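Indole-3-pyruvate decarboxylase (Azospirillum brasilense, PDB 2NXW) decarboxylates indole-3-pyruvate to indole-3-acetaldehyde, a step of auxin biosynthesis, with the help of thiamine diphosphate and a metal ion. Local coordinates at residues A[378-383]-A[404-409]; A[451-456]-A[492-497]; A[457-462]-A[469-474]. All blocks are in the same frame, centred on the assembly; numbering follows the deposited sequence.

Contact 1: A[378-383]-A[404-409]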
loop_
_atom_site.group_PDB
_atom_site.type_symbol
_atom_site.label_atom_id
_atom_site.label_comp_id
_atom_site.label_asym_id
_atom_site.label_seq_id
_atom_site.Cartn_x
_atom_site.Cartn_y
_atom_site.Cartn_z
ATOM N N ASP A 378 2.257 -5.715 -47.745
ATOM C CA ASP A 378 2.895 -6.516 -48.781
ATOM C C ASP A 378 3.438 -7.789 -48.146
ATOM O O ASP A 378 3.444 -8.852 -48.773
ATOM C CB ASP A 378 4.026 -5.743 -49.445
ATOM C CG ASP A 378 3.522 -4.533 -50.200
ATOM O OD1 ASP A 378 2.556 -4.692 -50.972
ATOM O OD2 ASP A 378 4.096 -3.439 -50.020
ATOM N N ILE A 379 3.902 -7.685 -46.904
ATOM C CA ILE A 379 4.418 -8.861 -46.215
ATOM C C ILE A 379 3.252 -9.815 -45.952
ATOM O O ILE A 379 3.381 -11.023 -46.139
ATOM C CB ILE A 379 5.133 -8.455 -44.909
ATOM C CG1 ILE A 379 6.352 -7.593 -45.251
ATOM C CG2 ILE A 379 5.574 -9.714 -44.138
ATOM C CD1 ILE A 379 7.033 -6.984 -44.026
ATOM N N ALA A 380 2.094 -9.284 -45.561
ATOM C CA ALA A 380 0.934 -10.137 -45.345
ATOM C C ALA A 380 0.535 -10.804 -46.670
ATOM O O ALA A 380 0.236 -11.998 -46.704
ATOM C CB ALA A 380 -0.236 -9.320 -44.786
ATOM N N ARG A 381 0.537 -10.048 -47.766
ATOM C CA ARG A 381 0.171 -10.634 -49.053
ATOM C C ARG A 381 1.159 -11.715 -49.470
ATOM O O ARG A 381 0.753 -12.734 -50.031
ATOM C CB ARG A 381 0.097 -9.568 -50.155
ATOM C CG ARG A 381 -1.095 -8.630 -50.038
ATOM C CD ARG A 381 -1.045 -7.545 -51.120
ATOM N NE ARG A 381 -1.673 -6.305 -50.666
ATOM C CZ ARG A 381 -2.981 -6.136 -50.508
ATOM N NH1 ARG A 381 -3.825 -7.123 -50.779
ATOM N NH2 ARG A 381 -3.447 -4.981 -50.055
ATOM N N ALA A 382 2.446 -11.510 -49.193
ATOM C CA ALA A 382 3.448 -12.505 -49.591
ATOM C C ALA A 382 3.197 -13.829 -48.887
ATOM O O ALA A 382 3.221 -14.896 -49.505
ATOM C CB ALA A 382 4.850 -12.001 -49.278
ATOM N N VAL A 383 2.952 -13.751 -47.587
ATOM C CA VAL A 383 2.695 -14.931 -46.778
ATOM C C VAL A 383 1.409 -15.607 -47.226
ATOM O O VAL A 383 1.378 -16.818 -47.438
ATOM C CB VAL A 383 2.609 -14.537 -45.269
ATOM C CG1 VAL A 383 1.931 -15.638 -44.437
ATOM C CG2 VAL A 383 4.012 -14.240 -44.737
ATOM N N LEU A 404 2.638 -7.319 -35.120
ATOM C CA LEU A 404 1.440 -7.969 -34.581
ATOM C C LEU A 404 0.196 -7.513 -35.347
ATOM O O LEU A 404 -0.664 -8.314 -35.690
ATOM C CB LEU A 404 1.269 -7.628 -33.100
ATOM C CG LEU A 404 -0.035 -8.123 -32.466
ATOM C CD1 LEU A 404 -0.241 -9.616 -32.721
ATOM C CD2 LEU A 404 0.003 -7.827 -30.984
ATOM N N PHE A 405 0.098 -6.215 -35.600
ATOM C CA PHE A 405 -1.042 -5.685 -36.332
ATOM C C PHE A 405 -1.086 -6.247 -37.757
ATOM O O PHE A 405 -2.166 -6.462 -38.310
ATOM C CB PHE A 405 -0.980 -4.153 -36.325
ATOM C CG PHE A 405 -1.319 -3.548 -34.993
ATOM C CD1 PHE A 405 -2.578 -3.002 -34.759
ATOM C CD2 PHE A 405 -0.396 -3.557 -33.953
ATOM C CE1 PHE A 405 -2.914 -2.476 -33.509
ATOM C CE2 PHE A 405 -0.722 -3.037 -32.692
ATOM C CZ PHE A 405 -1.992 -2.492 -32.473
ATOM N N THR A 406 0.083 -6.511 -38.332
ATOM C CA THR A 406 0.177 -7.083 -39.666
ATOM C C THR A 406 -0.202 -8.566 -39.620
ATOM O O THR A 406 -0.885 -9.070 -40.515
ATOM C CB THR A 406 1.596 -6.966 -40.209
ATOM O OG1 THR A 406 2.003 -5.589 -40.183
ATOM C CG2 THR A 406 1.647 -7.458 -41.646
ATOM N N ALA A 407 0.236 -9.261 -38.570
ATOM C CA ALA A 407 -0.066 -10.686 -38.421
ATOM C C ALA A 407 -1.560 -10.951 -38.324
ATOM O O ALA A 407 -2.018 -12.043 -38.677
ATOM C CB ALA A 407 0.655 -11.247 -37.196
ATOM N N MET A 408 -2.327 -9.970 -37.853
ATOM C CA MET A 408 -3.775 -10.149 -37.763
ATOM C C MET A 408 -4.354 -10.426 -39.149
ATOM O O MET A 408 -5.431 -11.020 -39.267
ATOM C CB MET A 408 -4.445 -8.897 -37.177
ATOM C CG MET A 408 -4.116 -8.611 -35.714
ATOM S SD MET A 408 -4.689 -9.928 -34.609
ATOM C CE MET A 408 -6.450 -9.724 -34.714
ATOM N N ASP A 409 -3.645 -9.999 -40.195
ATOM C CA ASP A 409 -4.103 -10.212 -41.563
ATOM C C ASP A 409 -3.355 -11.316 -42.302
ATOM O O ASP A 409 -3.379 -11.388 -43.534
ATOM C CB ASP A 409 -4.038 -8.900 -42.358
ATOM C CG ASP A 409 -5.137 -7.935 -41.963
ATOM O OD1 ASP A 409 -6.218 -8.409 -41.560
ATOM O OD2 ASP A 409 -4.923 -6.709 -42.063
#

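Contact 2: A[451-456]-A[492-497]. With TPP (thiamine diphosphate), chain E.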
loop_
_atom_site.group_PDB
_atom_site.type_symbol
_atom_site.label_atom_id
_atom_site.label_comp_id
_atom_site.label_asym_id
_atom_site.label_seq_id
_atom_site.Cartn_x
_atom_site.Cartn_y
_atom_site.Cartn_z
ATOM N N ALA A 451 12.217 -4.491 -31.313
ATOM C CA ALA A 451 12.107 -5.730 -30.538
ATOM C C ALA A 451 13.249 -6.701 -30.829
ATOM O O ALA A 451 13.716 -7.397 -29.925
ATOM C CB ALA A 451 10.783 -6.404 -30.805
ATOM N N PHE A 452 13.697 -6.759 -32.080
ATOM C CA PHE A 452 14.788 -7.664 -32.394
ATOM C C PHE A 452 16.053 -7.254 -31.636
ATOM O O PHE A 452 16.823 -8.101 -31.205
ATOM C CB PHE A 452 15.056 -7.682 -33.898
ATOM C CG PHE A 452 15.922 -8.825 -34.336
ATOM C CD1 PHE A 452 15.352 -10.004 -34.807
ATOM C CD2 PHE A 452 17.305 -8.739 -34.234
ATOM C CE1 PHE A 452 16.166 -11.090 -35.174
ATOM C CE2 PHE A 452 18.119 -9.817 -34.592
ATOM C CZ PHE A 452 17.538 -10.994 -35.063
ATOM N N GLN A 453 16.282 -5.949 -31.488
ATOM C CA GLN A 453 17.452 -5.475 -30.759
ATOM C C GLN A 453 17.439 -5.971 -29.312
ATOM O O GLN A 453 18.476 -6.045 -28.666
ATOM C CB GLN A 453 17.494 -3.943 -30.752
ATOM C CG GLN A 453 17.775 -3.310 -32.094
ATOM C CD GLN A 453 17.632 -1.818 -32.024
ATOM O OE1 GLN A 453 17.829 -1.216 -30.965
ATOM N NE2 GLN A 453 17.311 -1.202 -33.154
ATOM N N MET A 454 16.252 -6.291 -28.814
ATOM C CA MET A 454 16.112 -6.782 -27.448
ATOM C C MET A 454 16.407 -8.271 -27.292
ATOM O O MET A 454 17.250 -8.655 -26.480
ATOM C CB MET A 454 14.687 -6.531 -26.929
ATOM C CG MET A 454 14.287 -5.060 -26.841
ATOM S SD MET A 454 12.586 -4.936 -26.217
ATOM C CE MET A 454 12.482 -3.160 -25.877
ATOM N N THR A 455 15.734 -9.091 -28.099
ATOM C CA THR A 455 15.849 -10.539 -27.948
ATOM C C THR A 455 16.003 -11.346 -29.228
ATOM O O THR A 455 15.976 -12.575 -29.170
ATOM C CB THR A 455 14.602 -11.082 -27.231
ATOM O OG1 THR A 455 13.462 -10.838 -28.061
ATOM C CG2 THR A 455 14.418 -10.410 -25.864
ATOM N N GLY A 456 16.165 -10.697 -30.376
ATOM C CA GLY A 456 16.307 -11.448 -31.618
ATOM C C GLY A 456 17.573 -12.295 -31.661
ATOM O O GLY A 456 17.637 -13.307 -32.373
ATOM N N ASN A 492 12.141 8.444 -31.393
ATOM C CA ASN A 492 11.597 7.223 -31.980
ATOM C C ASN A 492 12.346 6.837 -33.249
ATOM O O ASN A 492 12.111 5.767 -33.819
ATOM C CB ASN A 492 10.102 7.376 -32.263
ATOM C CG ASN A 492 9.280 7.456 -30.995
ATOM O OD1 ASN A 492 8.308 8.218 -30.916
ATOM N ND2 ASN A 492 9.654 6.664 -29.998
ATOM N N ASP A 493 13.236 7.717 -33.700
ATOM C CA ASP A 493 14.059 7.431 -34.875
ATOM C C ASP A 493 15.209 6.544 -34.423
ATOM O O ASP A 493 16.006 6.946 -33.573
ATOM C CB ASP A 493 14.681 8.710 -35.451
ATOM C CG ASP A 493 13.674 9.627 -36.093
ATOM O OD1 ASP A 493 12.557 9.187 -36.433
ATOM O OD2 ASP A 493 14.028 10.812 -36.288
ATOM N N LEU A 494 15.318 5.349 -34.996
ATOM C CA LEU A 494 16.405 4.455 -34.631
ATOM C C LEU A 494 17.442 4.468 -35.739
ATOM O O LEU A 494 17.197 4.980 -36.837
ATOM C CB LEU A 494 15.888 3.030 -34.385
ATOM C CG LEU A 494 14.826 2.912 -33.276
ATOM C CD1 LEU A 494 14.373 1.463 -33.123
ATOM C CD2 LEU A 494 15.387 3.428 -31.946
ATOM N N ASP A 495 18.603 3.902 -35.439
ATOM C CA ASP A 495 19.710 3.856 -36.383
ATOM C C ASP A 495 19.535 2.663 -37.314
ATOM O O ASP A 495 18.609 1.860 -37.161
ATOM C CB ASP A 495 21.020 3.713 -35.602
ATOM C CG ASP A 495 22.192 4.373 -36.282
ATOM O OD1 ASP A 495 22.133 4.611 -37.507
ATOM O OD2 ASP A 495 23.192 4.636 -35.579
ATOM N N ASP A 496 20.434 2.563 -38.282
ATOM C CA ASP A 496 20.436 1.464 -39.239
ATOM C C ASP A 496 21.255 0.331 -38.640
ATOM O O ASP A 496 22.413 0.519 -38.301
ATOM C CB ASP A 496 21.075 1.931 -40.560
ATOM C CG ASP A 496 21.278 0.799 -41.559
ATOM O OD1 ASP A 496 20.315 0.052 -41.815
ATOM O OD2 ASP A 496 22.403 0.674 -42.099
ATOM N N TRP A 497 20.617 -0.822 -38.430
ATOM C CA TRP A 497 21.307 -2.014 -37.931
ATOM C C TRP A 497 21.168 -2.989 -39.104
ATOM O O TRP A 497 20.065 -3.157 -39.638
ATOM C CB TRP A 497 20.603 -2.604 -36.702
ATOM C CG TRP A 497 20.668 -1.764 -35.458
ATOM C CD1 TRP A 497 20.254 -0.459 -35.315
ATOM C CD2 TRP A 497 21.067 -2.203 -34.152
ATOM N NE1 TRP A 497 20.362 -0.071 -33.995
ATOM C CE2 TRP A 497 20.856 -1.119 -33.261
ATOM C CE3 TRP A 497 21.575 -3.410 -33.646
ATOM C CZ2 TRP A 497 21.135 -1.210 -31.894
ATOM C CZ3 TRP A 497 21.852 -3.503 -32.280
ATOM C CH2 TRP A 497 21.627 -2.404 -31.424
HETATM N "N1'" TPP E . 9.566 -1.861 -23.579
HETATM C "C2'" TPP E . 8.988 -3.072 -23.542
HETATM C CM2 TPP E . 9.727 -4.234 -22.896
HETATM N "N3'" TPP E . 7.771 -3.266 -24.059
HETATM C "C4'" TPP E . 7.064 -2.258 -24.644
HETATM N "N4'" TPP E . 5.801 -2.500 -25.092
HETATM C "C5'" TPP E . 7.664 -0.963 -24.765
HETATM C "C6'" TPP E . 8.938 -0.797 -24.184
HETATM C "C7'" TPP E . 6.961 0.229 -25.454
HETATM N N3 TPP E . 6.761 0.049 -26.964
HETATM C C2 TPP E . 5.562 -0.344 -27.403
HETATM S S1 TPP E . 5.736 -0.385 -29.148
HETATM C C5 TPP E . 7.412 0.147 -29.222
HETATM C C4 TPP E . 7.749 0.335 -27.884
HETATM C CM4 TPP E . 9.167 0.823 -27.477
HETATM C C6 TPP E . 8.199 0.323 -30.459
HETATM C C7 TPP E . 8.434 -1.049 -31.118
HETATM O O7 TPP E . 9.364 -0.806 -32.143
HETATM P PA TPP E . 9.493 -2.028 -33.142
HETATM O O1A TPP E . 9.862 -3.336 -32.449
HETATM O O2A TPP E . 10.578 -1.596 -34.127
HETATM O O3A TPP E . 8.145 -2.273 -33.954
HETATM P PB TPP E . 7.366 -1.025 -34.713
HETATM O O1B TPP E . 8.376 -0.148 -35.455
HETATM O O2B TPP E . 6.378 -1.743 -35.677
HETATM O O3B TPP E . 6.565 -0.214 -33.705
#

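Contact 3: A[457-462]-A[469-474]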
loop_
_atom_site.group_PDB
_atom_site.type_symbol
_atom_site.label_atom_id
_atom_site.label_comp_id
_atom_site.label_asym_id
_atom_site.label_seq_id
_atom_site.Cartn_x
_atom_site.Cartn_y
_atom_site.Cartn_z
ATOM N N TRP A 457 18.573 -11.884 -30.888
ATOM C CA TRP A 457 19.870 -12.556 -30.813
ATOM C C TRP A 457 19.766 -13.996 -30.324
ATOM O O TRP A 457 20.707 -14.789 -30.492
ATOM C CB TRP A 457 20.792 -11.742 -29.890
ATOM C CG TRP A 457 20.653 -10.267 -30.152
ATOM C CD1 TRP A 457 20.064 -9.339 -29.336
ATOM C CD2 TRP A 457 21.014 -9.574 -31.354
ATOM N NE1 TRP A 457 20.036 -8.115 -29.958
ATOM C CE2 TRP A 457 20.609 -8.231 -31.197
ATOM C CE3 TRP A 457 21.628 -9.965 -32.553
ATOM C CZ2 TRP A 457 20.802 -7.265 -32.196
ATOM C CZ3 TRP A 457 21.815 -9.013 -33.550
ATOM C CH2 TRP A 457 21.401 -7.673 -33.363
ATOM N N GLU A 458 18.639 -14.335 -29.716
ATOM C CA GLU A 458 18.454 -15.694 -29.235
ATOM C C GLU A 458 18.494 -16.701 -30.384
ATOM O O GLU A 458 18.680 -17.895 -30.157
ATOM C CB GLU A 458 17.147 -15.804 -28.458
ATOM C CG GLU A 458 17.143 -15.017 -27.154
ATOM C CD GLU A 458 18.060 -15.595 -26.086
ATOM O OE1 GLU A 458 18.455 -16.776 -26.188
ATOM O OE2 GLU A 458 18.367 -14.860 -25.124
ATOM N N LEU A 459 18.366 -16.215 -31.618
ATOM C CA LEU A 459 18.422 -17.095 -32.780
ATOM C C LEU A 459 19.773 -17.805 -32.861
ATOM O O LEU A 459 19.891 -18.834 -33.534
ATOM C CB LEU A 459 18.163 -16.297 -34.061
ATOM C CG LEU A 459 16.711 -15.865 -34.290
ATOM C CD1 LEU A 459 16.688 -14.870 -35.451
ATOM C CD2 LEU A 459 15.824 -17.083 -34.611
ATOM N N GLY A 460 20.791 -17.265 -32.192
ATOM C CA GLY A 460 22.096 -17.914 -32.200
ATOM C C GLY A 460 22.073 -19.293 -31.548
ATOM O O GLY A 460 23.047 -20.058 -31.649
ATOM N N ASN A 461 20.977 -19.620 -30.871
ATOM C CA ASN A 461 20.830 -20.918 -30.213
ATOM C C ASN A 461 20.107 -21.954 -31.053
ATOM O O ASN A 461 20.004 -23.111 -30.644
ATOM C CB ASN A 461 20.076 -20.749 -28.891
ATOM C CG ASN A 461 20.844 -19.908 -27.904
ATOM O OD1 ASN A 461 21.915 -20.302 -27.441
ATOM N ND2 ASN A 461 20.308 -18.727 -27.579
ATOM N N CYS A 462 19.617 -21.563 -32.223
ATOM C CA CYS A 462 18.869 -22.493 -33.061
ATOM C C CYS A 462 19.596 -23.777 -33.433
ATOM O O CYS A 462 19.004 -24.860 -33.353
ATOM C CB CYS A 462 18.394 -21.805 -34.340
ATOM S SG CYS A 462 17.069 -20.606 -34.070
ATOM N N PRO A 469 13.511 -21.829 -37.405
ATOM C CA PRO A 469 12.403 -20.916 -37.698
ATOM C C PRO A 469 12.673 -19.887 -38.793
ATOM O O PRO A 469 13.834 -19.567 -39.093
ATOM C CB PRO A 469 12.138 -20.251 -36.340
ATOM C CG PRO A 469 13.501 -20.219 -35.714
ATOM C CD PRO A 469 14.063 -21.592 -36.058
ATOM N N ILE A 470 11.583 -19.419 -39.403
ATOM C CA ILE A 470 11.657 -18.364 -40.422
ATOM C C ILE A 470 11.284 -17.112 -39.644
ATOM O O ILE A 470 10.277 -17.091 -38.925
ATOM C CB ILE A 470 10.629 -18.564 -41.551
ATOM C CG1 ILE A 470 10.958 -19.852 -42.318
ATOM C CG2 ILE A 470 10.672 -17.367 -42.522
ATOM C CD1 ILE A 470 9.901 -20.249 -43.359
ATOM N N VAL A 471 12.099 -16.078 -39.792
ATOM C CA VAL A 471 11.862 -14.831 -39.084
ATOM C C VAL A 471 11.794 -13.667 -40.051
ATOM O O VAL A 471 12.743 -13.431 -40.798
ATOM C CB VAL A 471 12.999 -14.557 -38.082
ATOM C CG1 VAL A 471 12.714 -13.286 -37.271
ATOM C CG2 VAL A 471 13.143 -15.746 -37.134
ATOM N N ILE A 472 10.669 -12.957 -40.052
ATOM C CA ILE A 472 10.533 -11.771 -40.906
ATOM C C ILE A 472 10.681 -10.570 -39.973
ATOM O O ILE A 472 9.837 -10.345 -39.102
ATOM C CB ILE A 472 9.172 -11.710 -41.624
ATOM C CG1 ILE A 472 8.981 -12.963 -42.498
ATOM C CG2 ILE A 472 9.125 -10.459 -42.505
ATOM C CD1 ILE A 472 7.625 -13.040 -43.185
ATOM N N LEU A 473 11.772 -9.830 -40.152
ATOM C CA LEU A 473 12.084 -8.670 -39.328
ATOM C C LEU A 473 11.663 -7.409 -40.067
ATOM O O LEU A 473 12.179 -7.115 -41.144
ATOM C CB LEU A 473 13.587 -8.666 -39.039
ATOM C CG LEU A 473 14.172 -7.781 -37.930
ATOM C CD1 LEU A 473 15.665 -8.105 -37.777
ATOM C CD2 LEU A 473 13.959 -6.289 -38.251
ATOM N N PHE A 474 10.718 -6.682 -39.476
ATOM C CA PHE A 474 10.179 -5.446 -40.045
ATOM C C PHE A 474 11.151 -4.331 -39.655
ATOM O O PHE A 474 11.110 -3.826 -38.528
ATOM C CB PHE A 474 8.788 -5.153 -39.442
ATOM C CG PHE A 474 7.679 -6.071 -39.913
ATOM C CD1 PHE A 474 6.427 -5.546 -40.221
ATOM C CD2 PHE A 474 7.856 -7.460 -39.978
ATOM C CE1 PHE A 474 5.367 -6.372 -40.585
ATOM C CE2 PHE A 474 6.797 -8.301 -40.342
ATOM C CZ PHE A 474 5.550 -7.756 -40.645
#

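Contact 1: A[378-383]-A[404-409]
A380 and D409 are the nearest pair of CA atoms, 6.3 Å apart, where a turn of helix 376-388 lies against 404-409, on and just beyond helix 402-407. Within 404-409, M408 N reaches back four residues to L404 O, and D409 N bonds three residues back, to T406 O, at 2.9 Å. The A380 methyl carries the contact. A380 CB points at the other segment and rests 4.0 Å from the backbone oxygen D409 O. The same A380 CB lies 4.1 Å from T406 CG2, so a methyl group and a carbonyl share one small carbon. T406 turns two different branches to its surroundings. With chi1 at -56° OG1 lies beside its own backbone N and bonds to D402 O one turn earlier, while CG2, on the far side from that N, reaches out to the alanine. I379 and V383 pack on strand 470-475 and helix 516-528. The contact itself is thus van der Waals in kind, methyl on methyl and methyl on carbonyl. Its buried polar atoms are satisfied just outside: T406 OG1 by D402, and D409 O by the side-chain amide of N384, which adds one polar tie to helix 376-388.

Contact 2: A[451-456]-A[492-497]
Q453 lays its side-chain amide flat over one face of the W497 indole, the two planes only 13° apart. The amide carbon CD stands 3.4 Å above the ring plane, offset toward the rim, and the two side chains cross at about a right angle. Further back, Q453 CG sits over the six-membered ring of W497, 3.8 Å from its centroid and 3° off the normal, a CH-pi contact. An extended chain (chi2 173°) carries the amide onward across the ring: OE1 comes 3.4 Å from W497 CZ2, and NE2 lies 3.4 Å from W497 NE1. Those two nitrogens are both donors, so the pair is a stacking contact and not a hydrogen bond. L494 adds a methyl beside the amide, CD1 4.0 Å from Q453 NE2. The rotation of the amide is further fixed by S66 of the second subunit, which bonds OE1, and R463 of that subunit makes a cation-pi contact with W497. A serine in place of W497 would take away the broad indole face and is likely to leave the Q453 amide freer to turn and R463 without its aromatic partner. On the cofactor side of the same helix, A451 N donates to O1A of thiamine diphosphate at 2.9 Å, and M454 CE approaches N1'. The Gly-Asp-Gly at the helix start, with D449 on magnesium, and the Asn-Asn pair supplying N476 bound the GDG...NN cofactor motif of thiamine diphosphate enzymes.

Contact 3: A[457-462]-A[469-474]
E458 O is gripped twice by N461, by the backbone N at 3.0 Å and by the side-chain ND2 at 3.2 Å, both arriving from the same face of the carbonyl plane. The ND2 bond is well bent, 135° at the hydrogen. Backbone bonds of the same three-residue span, G460 N to W457 O and C462 N to L459 O, wind 457-461 as 3-10 turns. This coil presents L459 and C462 to the start of strand 470-475. The L459 side chain runs antiparallel alongside those of V471 and P469. Its two branches straddle one valine methyl, with CD2 3.9 Å and CD1 4.0 Å from V471 CG2, and CD2 also lies 4.1 Å from P469 CG. The valine has CG1 anti to its backbone N (chi1 -177°), which puts CG2, the other branch, on the leucine. At the near end, C462 SG rests against the CD-CG side of the proline, 3.7 Å from P469 CD. Helix 427-437 closes in, V428 packing on L459 and Q435 on P469. Segment 457-462 lies in the beta-alpha-beta crossover from strand 443-448 to strand 470-475, which 469-474 enters. The chemistry is two-sided: leucine, cysteine, proline and valine bury an apolar seam against the sheet, while the polar groups of E458 and N461 lie on the other side of the coil, where both bond to S66 of their own subunit.

All three contacts gather about the parallel sheet of the C-terminal domain, which supplies the magnesium ligands and much of the cofactor pocket. Contact 1 comes first along the chain; contact 3 falls between the two segments of contact 2. The centre of contact 1 lies about 20 Å from that of contact 2 and about 18 Å from that of contact 3, while the centres of contact 2 and contact 3 are about 14 Å apart. Strand 470-475 is the common element: T406 of contact 1 packs on F474, while F452 of contact 2 touches L473 on the same strand, and L459 of contact 3 besides. Contacts 2 and 3 also meet the second subunit, where S66 is shared between Q453 of one chain and N461 of the other, tying the cofactor helix to the dimer interface.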